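Local coordinates for 2-dehydro-3-deoxy-d-gluconate/2-dehydro-3-deoxy-phosphogluconate aldolase (Picrophilus torridus, PDB 4UXD), which is an aldolase of the dihydrodipicolinate synthetase family, built on a TIM-type (beta/alpha)8 barrel and present here as a four-chain assembly, at residues 87-98 with 113-123; 178-186 with 201-211. All blocks are in the same frame, centred on the assembly; numbering follows the deposited sequence.

Contact 1: 87-98 with 113-123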
loop_
_atom_site.group_PDB
_atom_site.type_symbol
_atom_site.label_atom_id
_atom_site.label_comp_id
_atom_site.label_asym_id
_atom_site.label_seq_id
_atom_site.Cartn_x
_atom_site.Cartn_y
_atom_site.Cartn_z
ATOM N N ARG A 87 -16.908 23.319 26.953
ATOM C CA ARG A 87 -17.728 24.481 26.626
ATOM C C ARG A 87 -18.008 25.307 27.868
ATOM O O ARG A 87 -18.185 26.514 27.773
ATOM C CB ARG A 87 -19.054 24.067 25.961
ATOM C CG ARG A 87 -20.128 25.177 25.865
ATOM C CD ARG A 87 -19.827 26.297 24.847
ATOM N NE ARG A 87 -18.571 27.010 25.087
ATOM C CZ ARG A 87 -17.955 27.770 24.185
ATOM N NH1 ARG A 87 -18.474 27.947 22.974
ATOM N NH2 ARG A 87 -16.807 28.351 24.487
ATOM N N GLU A 88 -18.034 24.655 29.028
ATOM C CA GLU A 88 -18.408 25.331 30.259
ATOM C C GLU A 88 -17.224 25.890 31.040
ATOM O O GLU A 88 -17.414 26.575 32.051
ATOM C CB GLU A 88 -19.188 24.381 31.160
ATOM C CG GLU A 88 -20.653 24.284 30.825
ATOM C CD GLU A 88 -21.374 23.309 31.726
ATOM O OE1 GLU A 88 -20.716 22.722 32.618
ATOM O OE2 GLU A 88 -22.595 23.133 31.540
ATOM N N ASN A 89 -16.011 25.615 30.581
ATOM C CA ASN A 89 -14.837 26.055 31.321
ATOM C C ASN A 89 -13.866 26.835 30.467
ATOM O O ASN A 89 -12.703 27.015 30.821
ATOM C CB ASN A 89 -14.170 24.854 31.961
ATOM C CG ASN A 89 -14.987 24.313 33.120
ATOM O OD1 ASN A 89 -14.968 24.870 34.213
ATOM N ND2 ASN A 89 -15.734 23.246 32.875
ATOM N N SER A 90 -14.380 27.342 29.358
ATOM C CA SER A 90 -13.617 28.205 28.478
ATOM C C SER A 90 -14.559 28.995 27.588
ATOM O O SER A 90 -15.591 28.482 27.169
ATOM C CB SER A 90 -12.652 27.390 27.612
ATOM O OG SER A 90 -12.077 28.203 26.599
ATOM N N LYS A 91 -14.194 30.235 27.293
ATOM C CA LYS A 91 -14.958 31.039 26.348
ATOM C C LYS A 91 -14.246 31.131 25.000
ATOM O O LYS A 91 -14.612 31.937 24.143
ATOM C CB LYS A 91 -15.219 32.436 26.928
ATOM C CG LYS A 91 -16.296 32.435 28.016
ATOM C CD LYS A 91 -16.602 33.833 28.522
ATOM C CE LYS A 91 -17.644 34.533 27.663
ATOM N NZ LYS A 91 -18.016 35.861 28.232
ATOM N N LYS A 92 -13.222 30.303 24.813
ATOM C CA LYS A 92 -12.608 30.163 23.501
ATOM C C LYS A 92 -13.642 29.571 22.568
ATOM O O LYS A 92 -14.481 28.777 22.995
ATOM C CB LYS A 92 -11.367 29.273 23.545
ATOM C CG LYS A 92 -10.151 29.905 24.197
ATOM C CD LYS A 92 -9.590 31.007 23.341
ATOM C CE LYS A 92 -8.277 31.468 23.888
ATOM N NZ LYS A 92 -7.670 32.435 22.963
ATOM N N PRO A 93 -13.625 29.989 21.298
ATOM C CA PRO A 93 -14.514 29.334 20.336
ATOM C C PRO A 93 -14.112 27.860 20.117
ATOM O O PRO A 93 -12.929 27.530 19.989
ATOM C CB PRO A 93 -14.333 30.172 19.068
ATOM C CG PRO A 93 -12.991 30.806 19.208
ATOM C CD PRO A 93 -12.819 31.057 20.682
ATOM N N ILE A 94 -15.111 26.987 20.085
ATOM C CA ILE A 94 -14.900 25.545 20.074
ATOM C C ILE A 94 -15.302 24.957 18.730
ATOM O O ILE A 94 -16.317 25.357 18.145
ATOM C CB ILE A 94 -15.705 24.852 21.219
ATOM C CG1 ILE A 94 -15.161 25.292 22.574
ATOM C CG2 ILE A 94 -15.625 23.326 21.126
ATOM C CD1 ILE A 94 -15.995 24.882 23.749
ATOM N N MET A 95 -14.473 24.036 18.240
ATOM C CA MET A 95 -14.828 23.149 17.131
ATOM C C MET A 95 -14.993 21.747 17.685
ATOM O O MET A 95 -14.015 21.121 18.072
ATOM C CB MET A 95 -13.751 23.127 16.054
ATOM C CG MET A 95 -13.230 24.466 15.621
ATOM S SD MET A 95 -11.891 24.228 14.436
ATOM C CE MET A 95 -11.709 25.890 13.781
ATOM N N ALA A 96 -16.213 21.244 17.731
ATOM C CA ALA A 96 -16.453 19.943 18.345
ATOM C C ALA A 96 -16.189 18.804 17.367
ATOM O O ALA A 96 -16.748 18.766 16.270
ATOM C CB ALA A 96 -17.878 19.862 18.870
ATOM N N GLY A 97 -15.339 17.869 17.767
ATOM C CA GLY A 97 -15.199 16.650 17.011
ATOM C C GLY A 97 -16.486 15.886 17.170
ATOM O O GLY A 97 -16.794 15.460 18.265
ATOM N N VAL A 98 -17.241 15.728 16.089
ATOM C CA VAL A 98 -18.510 14.997 16.128
ATOM C C VAL A 98 -18.416 13.691 15.314
ATOM O O VAL A 98 -19.428 13.144 14.838
ATOM C CB VAL A 98 -19.668 15.897 15.613
ATOM C CG1 VAL A 98 -19.856 17.089 16.556
ATOM C CG2 VAL A 98 -19.408 16.401 14.198
ATOM N N SER A 113 -24.125 19.908 20.531
ATOM C CA SER A 113 -23.101 20.945 20.598
ATOM C C SER A 113 -23.622 22.282 20.042
ATOM O O SER A 113 -23.141 23.352 20.432
ATOM C CB SER A 113 -21.828 20.494 19.869
ATOM O OG SER A 113 -22.114 19.747 18.702
ATOM N N MET A 114 -24.616 22.232 19.156
ATOM C CA MET A 114 -25.318 23.453 18.766
ATOM C C MET A 114 -26.089 24.019 19.970
ATOM O O MET A 114 -25.995 25.204 20.273
ATOM C CB MET A 114 -26.276 23.196 17.607
ATOM C CG MET A 114 -26.757 24.478 16.920
ATOM S SD MET A 114 -27.805 24.197 15.467
ATOM C CE MET A 114 -29.359 23.748 16.254
ATOM N N ASP A 115 -26.820 23.157 20.672
ATOM C CA ASP A 115 -27.688 23.588 21.767
ATOM C C ASP A 115 -26.939 24.086 23.004
ATOM O O ASP A 115 -27.552 24.735 23.855
ATOM C CB ASP A 115 -28.627 22.448 22.182
ATOM C CG ASP A 115 -29.635 22.081 21.089
ATOM O OD1 ASP A 115 -29.773 22.844 20.102
ATOM O OD2 ASP A 115 -30.292 21.026 21.224
ATOM N N ILE A 116 -25.641 23.784 23.123
ATOM C CA ILE A 116 -24.839 24.309 24.235
ATOM C C ILE A 116 -23.883 25.398 23.742
ATOM O O ILE A 116 -22.947 25.774 24.441
ATOM C CB ILE A 116 -24.028 23.196 24.982
ATOM C CG1 ILE A 116 -22.949 22.551 24.095
ATOM C CG2 ILE A 116 -24.967 22.119 25.520
ATOM C CD1 ILE A 116 -21.902 21.753 24.889
ATOM N N GLY A 117 -24.117 25.887 22.528
ATOM C CA GLY A 117 -23.344 26.987 21.982
ATOM C C GLY A 117 -21.903 26.686 21.582
ATOM O O GLY A 117 -21.005 27.501 21.822
ATOM N N ILE A 118 -21.663 25.534 20.967
ATOM C CA ILE A 118 -20.356 25.284 20.373
ATOM C C ILE A 118 -20.433 25.833 18.967
ATOM O O ILE A 118 -21.363 25.552 18.235
ATOM C CB ILE A 118 -19.965 23.778 20.406
ATOM C CG1 ILE A 118 -19.411 23.406 21.790
ATOM C CG2 ILE A 118 -18.918 23.445 19.364
ATOM C CD1 ILE A 118 -19.495 21.936 22.124
ATOM N N GLU A 119 -19.455 26.646 18.609
ATOM C CA GLU A 119 -19.461 27.369 17.349
ATOM C C GLU A 119 -19.437 26.486 16.105
ATOM O O GLU A 119 -20.116 26.783 15.117
ATOM C CB GLU A 119 -18.257 28.318 17.295
ATOM C CG GLU A 119 -18.402 29.581 18.121
ATOM C CD GLU A 119 -17.909 29.433 19.540
ATOM O OE1 GLU A 119 -17.807 28.297 20.051
ATOM O OE2 GLU A 119 -17.619 30.477 20.156
ATOM N N ALA A 120 -18.643 25.419 16.134
ATOM C CA ALA A 120 -18.401 24.643 14.918
ATOM C C ALA A 120 -18.314 23.158 15.198
ATOM O O ALA A 120 -17.955 22.740 16.301
ATOM C CB ALA A 120 -17.121 25.118 14.230
ATOM N N ALA A 121 -18.669 22.368 14.192
ATOM C CA ALA A 121 -18.485 20.931 14.236
ATOM C C ALA A 121 -17.311 20.598 13.339
ATOM O O ALA A 121 -16.975 21.381 12.443
ATOM C CB ALA A 121 -19.724 20.200 13.793
ATOM N N VAL A 122 -16.680 19.458 13.621
ATOM C CA VAL A 122 -15.640 18.889 12.782
ATOM C C VAL A 122 -15.924 17.420 12.529
ATOM O O VAL A 122 -16.016 16.625 13.467
ATOM C CB VAL A 122 -14.256 18.994 13.415
ATOM C CG1 VAL A 122 -13.170 18.580 12.390
ATOM C CG2 VAL A 122 -14.020 20.384 13.952
ATOM N N LEU A 123 -16.007 17.057 11.254
ATOM C CA LEU A 123 -16.402 15.715 10.855
ATOM C C LEU A 123 -15.473 15.137 9.778
ATOM O O LEU A 123 -15.270 15.757 8.736
ATOM C CB LEU A 123 -17.844 15.735 10.348
ATOM C CG LEU A 123 -18.393 14.400 9.854
ATOM C CD1 LEU A 123 -18.407 13.405 10.992
ATOM C CD2 LEU A 123 -19.792 14.567 9.266
#

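Contact 2: 178-186 with 201-211. With IPA (isopropyl alcohol), chain G.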
loop_
_atom_site.group_PDB
_atom_site.type_symbol
_atom_site.label_atom_id
_atom_site.label_comp_id
_atom_site.label_asym_id
_atom_site.label_seq_id
_atom_site.Cartn_x
_atom_site.Cartn_y
_atom_site.Cartn_z
ATOM N N VAL A 178 -20.855 24.490 5.393
ATOM C CA VAL A 178 -19.480 24.036 5.336
ATOM C C VAL A 178 -18.571 25.261 5.251
ATOM O O VAL A 178 -18.554 25.976 4.254
ATOM C CB VAL A 178 -19.215 23.083 4.135
ATOM C CG1 VAL A 178 -17.737 22.674 4.088
ATOM C CG2 VAL A 178 -20.109 21.843 4.207
ATOM N N LYS A 179 -17.795 25.463 6.308
ATOM C CA LYS A 179 -16.972 26.648 6.482
ATOM C C LYS A 179 -15.474 26.410 6.287
ATOM O O LYS A 179 -14.690 27.340 6.420
ATOM C CB LYS A 179 -17.222 27.231 7.880
ATOM C CG LYS A 179 -18.614 27.858 8.046
ATOM C CD LYS A 179 -18.884 28.905 6.959
ATOM C CE LYS A 179 -20.156 29.683 7.202
ATOM N NZ LYS A 179 -21.323 28.801 7.075
ATOM N N GLY A 180 -15.073 25.182 5.966
ATOM C CA GLY A 180 -13.668 24.893 5.736
ATOM C C GLY A 180 -13.324 23.417 5.637
ATOM O O GLY A 180 -14.197 22.540 5.635
ATOM N N VAL A 181 -12.024 23.151 5.555
ATOM C CA VAL A 181 -11.504 21.791 5.453
ATOM C C VAL A 181 -10.157 21.697 6.168
ATOM O O VAL A 181 -9.365 22.628 6.135
ATOM C CB VAL A 181 -11.372 21.362 4.003
ATOM C CG1 VAL A 181 -10.236 22.131 3.303
ATOM C CG2 VAL A 181 -11.186 19.854 3.904
ATOM N N LYS A 182 -9.954 20.602 6.893
ATOM C CA LYS A 182 -8.714 20.350 7.624
ATOM C C LYS A 182 -8.092 19.119 7.037
ATOM O O LYS A 182 -8.785 18.116 6.881
ATOM C CB LYS A 182 -8.951 20.111 9.118
ATOM C CG LYS A 182 -9.452 21.287 9.895
ATOM C CD LYS A 182 -9.897 20.836 11.274
ATOM C CE LYS A 182 -10.265 22.007 12.159
ATOM N NZ LYS A 182 -10.793 21.538 13.471
ATOM N N ASP A 183 -6.792 19.179 6.771
ATOM C CA ASP A 183 -6.080 18.078 6.135
ATOM C C ASP A 183 -4.822 17.647 6.892
ATOM O O ASP A 183 -3.885 18.426 7.067
ATOM C CB ASP A 183 -5.707 18.472 4.705
ATOM C CG ASP A 183 -5.080 17.336 3.935
ATOM O OD1 ASP A 183 -3.858 17.117 4.068
ATOM O OD2 ASP A 183 -5.815 16.665 3.187
ATOM N N SER A 184 -4.799 16.385 7.302
ATOM C CA SER A 184 -3.658 15.797 8.019
ATOM C C SER A 184 -2.890 14.743 7.190
ATOM O O SER A 184 -2.003 14.057 7.707
ATOM C CB SER A 184 -4.148 15.155 9.320
ATOM O OG SER A 184 -4.699 16.133 10.178
ATOM N N SER A 185 -3.233 14.634 5.910
ATOM C CA SER A 185 -2.623 13.656 5.013
ATOM C C SER A 185 -1.105 13.781 4.911
ATOM O O SER A 185 -0.426 12.790 4.630
ATOM C CB SER A 185 -3.218 13.778 3.607
ATOM O OG SER A 185 -2.622 14.860 2.944
ATOM N N ALA A 186 -0.588 14.991 5.129
ATOM C CA ALA A 186 0.843 15.291 4.968
ATOM C C ALA A 186 1.291 15.169 3.502
ATOM O O ALA A 186 2.483 15.079 3.217
ATOM C CB ALA A 186 1.705 14.371 5.867
ATOM N N ASP A 201 -15.277 32.458 2.866
ATOM C CA ASP A 201 -16.134 31.639 3.727
ATOM C C ASP A 201 -15.732 30.158 3.686
ATOM O O ASP A 201 -16.545 29.268 3.973
ATOM C CB ASP A 201 -17.600 31.802 3.319
ATOM C CG ASP A 201 -18.307 32.903 4.098
ATOM O OD1 ASP A 201 -18.069 33.023 5.322
ATOM O OD2 ASP A 201 -19.104 33.648 3.485
ATOM N N PHE A 202 -14.473 29.898 3.339
ATOM C CA PHE A 202 -13.955 28.534 3.329
ATOM C C PHE A 202 -12.467 28.490 3.714
ATOM O O PHE A 202 -11.587 28.923 2.955
ATOM C CB PHE A 202 -14.182 27.891 1.958
ATOM C CG PHE A 202 -13.994 26.398 1.952
ATOM C CD1 PHE A 202 -14.995 25.560 2.411
ATOM C CD2 PHE A 202 -12.810 25.833 1.495
ATOM C CE1 PHE A 202 -14.824 24.183 2.412
ATOM C CE2 PHE A 202 -12.634 24.468 1.496
ATOM C CZ PHE A 202 -13.646 23.640 1.956
ATOM N N ALA A 203 -12.208 27.956 4.909
ATOM C CA ALA A 203 -10.862 27.845 5.465
ATOM C C ALA A 203 -10.189 26.530 5.070
ATOM O O ALA A 203 -10.855 25.553 4.735
ATOM C CB ALA A 203 -10.910 27.970 6.997
ATOM N N VAL A 204 -8.862 26.527 5.097
ATOM C CA VAL A 204 -8.088 25.329 4.805
ATOM C C VAL A 204 -6.956 25.214 5.822
ATOM O O VAL A 204 -5.994 25.980 5.775
ATOM C CB VAL A 204 -7.525 25.355 3.377
ATOM C CG1 VAL A 204 -6.797 24.084 3.066
ATOM C CG2 VAL A 204 -8.647 25.561 2.371
ATOM N N PHE A 205 -7.081 24.268 6.749
ATOM C CA PHE A 205 -6.106 24.130 7.827
ATOM C C PHE A 205 -5.113 22.986 7.591
ATOM O O PHE A 205 -5.490 21.898 7.170
ATOM C CB PHE A 205 -6.822 23.907 9.162
ATOM C CG PHE A 205 -7.493 25.135 9.724
ATOM C CD1 PHE A 205 -8.804 25.429 9.404
ATOM C CD2 PHE A 205 -6.820 25.975 10.605
ATOM C CE1 PHE A 205 -9.432 26.547 9.936
ATOM C CE2 PHE A 205 -7.443 27.103 11.140
ATOM C CZ PHE A 205 -8.749 27.381 10.809
ATOM N N GLN A 206 -3.847 23.250 7.886
ATOM C CA GLN A 206 -2.810 22.235 7.855
ATOM C C GLN A 206 -2.808 21.483 9.193
ATOM O O GLN A 206 -2.685 22.088 10.254
ATOM C CB GLN A 206 -1.441 22.876 7.578
ATOM C CG GLN A 206 -0.241 21.911 7.654
ATOM C CD GLN A 206 -0.368 20.719 6.707
ATOM O OE1 GLN A 206 -0.736 19.622 7.127
ATOM N NE2 GLN A 206 -0.066 20.929 5.428
ATOM N N GLY A 207 -2.914 20.160 9.134
ATOM C CA GLY A 207 -3.067 19.345 10.321
ATOM C C GLY A 207 -1.768 18.825 10.876
ATOM O O GLY A 207 -1.751 18.206 11.936
ATOM N N GLN A 208 -0.678 19.050 10.153
ATOM C CA GLN A 208 0.628 18.549 10.585
ATOM C C GLN A 208 1.531 19.711 10.948
ATOM O O GLN A 208 1.830 20.557 10.111
ATOM C CB GLN A 208 1.287 17.690 9.504
ATOM C CG GLN A 208 0.525 16.426 9.136
ATOM C CD GLN A 208 0.398 15.430 10.282
ATOM O OE1 GLN A 208 0.955 15.622 11.364
ATOM N NE2 GLN A 208 -0.351 14.360 10.044
ATOM N N ASP A 209 1.959 19.726 12.208
ATOM C CA ASP A 209 2.689 20.844 12.795
ATOM C C ASP A 209 3.968 21.206 12.041
ATOM O O ASP A 209 4.313 22.381 11.916
ATOM C CB ASP A 209 3.043 20.522 14.248
ATOM C CG ASP A 209 1.845 20.043 15.057
ATOM O OD1 ASP A 209 0.928 19.410 14.486
ATOM O OD2 ASP A 209 1.829 20.303 16.276
ATOM N N ASP A 210 4.684 20.210 11.543
ATOM C CA ASP A 210 5.940 20.515 10.865
ATOM C C ASP A 210 5.721 21.141 9.485
ATOM O O ASP A 210 6.639 21.723 8.910
ATOM C CB ASP A 210 6.821 19.265 10.760
ATOM C CG ASP A 210 6.069 18.041 10.312
ATOM O OD1 ASP A 210 4.830 17.975 10.492
ATOM O OD2 ASP A 210 6.747 17.128 9.788
ATOM N N LEU A 211 4.495 21.060 8.976
ATOM C CA LEU A 211 4.182 21.551 7.647
ATOM C C LEU A 211 3.523 22.936 7.655
ATOM O O LEU A 211 3.227 23.506 6.587
ATOM C CB LEU A 211 3.275 20.560 6.928
ATOM C CG LEU A 211 3.772 19.129 6.732
ATOM C CD1 LEU A 211 2.889 18.461 5.688
ATOM C CD2 LEU A 211 5.224 19.043 6.318
HETATM C C1 IPA G . -1.411 10.653 13.483
HETATM C C2 IPA G . -1.537 11.758 12.448
HETATM C C3 IPA G . -1.306 11.225 11.035
HETATM O O2 IPA G . -0.559 12.716 12.767
#

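Contact 1: 87-98 with 113-123
The guanidinium of Arg87 meets Gly117 and Glu119 with one edge. NH1 of Arg87 donates to Gly117 O at 2.8 Å, near the plane of the group. The same NH1 forms a salt bridge to Glu119 OE1 at 3.0 Å, although the hydrogen bond in it is bent and weak. Arg87 NH2 gives to the carbonyl oxygens of Ser90 and Lys92, and Ile94 CD1 lies over the centre of one face. Four oxygens and this methyl fix the rotation of the group. These bonds sit just before the N-terminal ends of two neighbouring parallel strands of the TIM barrel, 95-97 and 120-123, which helix 103-115 joins in a beta-alpha-beta unit.

The Glu119 carboxylate is turned 51° from the guanidinium. Ile94 N comes to Glu119 OE1 from above the carboxylate plane, at 3.0 Å, so OE1 collects two donors. Glu119 OE2 rests on CA and CB of Pro93. The bend at chi2 (71°) lays Arg87 CD on Ile116 O at 3.2 Å, and a second bend at chi3 turns the guanidinium toward Gly117 and Glu119. Gly117, with positive phi, closes a Schellman motif at the end of helix 103-115 and turns its carbonyl to Arg87.

Beyond this, Ile94 O, Ala120 O, Ala96 O and Val122 O accept in turn along the two strands. Ala96 and Ala121 point to the helix side, where Ile118 CG2 packs on Ile94 CG2 (3.7 Å). Met95, Ala120 and Val122 point to the barrel interior, and there Met95 CB touches Val122 CG2 at 3.5 Å.

Contact 2: 178-186 with 201-211
Gly180 CA lies over one face of the Phe202 ring, 3.8 Å from its centroid and 21° off the normal, a CH-pi contact. Val178 CG1 meets the ring edge at Phe202 CE1, 3.7 Å away, and Val181 CG1 touches Phe202 CE2. CG of Phe202 stands opposite its own backbone N (chi1 -166°), which brings the ring back across the neighbouring strand. Lys182 and Phe205 point the same way, into the barrel, and Lys182 CG lies alongside Phe205 CB. Five backbone bonds run between the segments, from Ala203 N to Lys179 O through to Gly207 N to Asp183 O.

Where the strands end, side chains take over. Gln208 NE2 donates to Ser184 O at 2.9 Å, nearly in its own amide plane, and to isopropyl alcohol O2 at 3.2 Å. Gln206 OE1 holds Gln208 in place by taking its backbone N on a lone pair, and Gln206 NE2 is bonded to Ser215. The Asp183 carboxylate is held at both oxygens, OD1 by the Ser185 hydroxyl on its syn lone pair and OD2 by Asn155.

Arg189 of a second subunit packs on Ala186 and Gln208 and bridges to Asp210. The pair belongs to a parallel beta-alpha-beta unit of the barrel. Its helix 188-195 packs on Val181 and Val204, strand 150-155 flanks 178-183, and strand 222-224 lies beyond 203-206.

From the N terminus, the chain lays down strands 27-31 and 61-63 before reaching contact 1. There segment 113-123 returns to 87-98 and closes a loop that holds most of helix 103-115. Strand 150-155 follows. Contact 2 then closes a second loop, around helix 188-195, when 201-211 comes back to 178-186. The loops are in series and neither nest nor cross. Both contacts pair neighbouring strands of one parallel sheet, and strand 150-155 bridges the two pairs by lying between 120-123 and 178-183. Their centres are 18 Å apart, yet they meet inside the barrel. Lys182 NZ of contact 2 packs against Met95 SD (3.1 Å) and Val122 CG2 of contact 1.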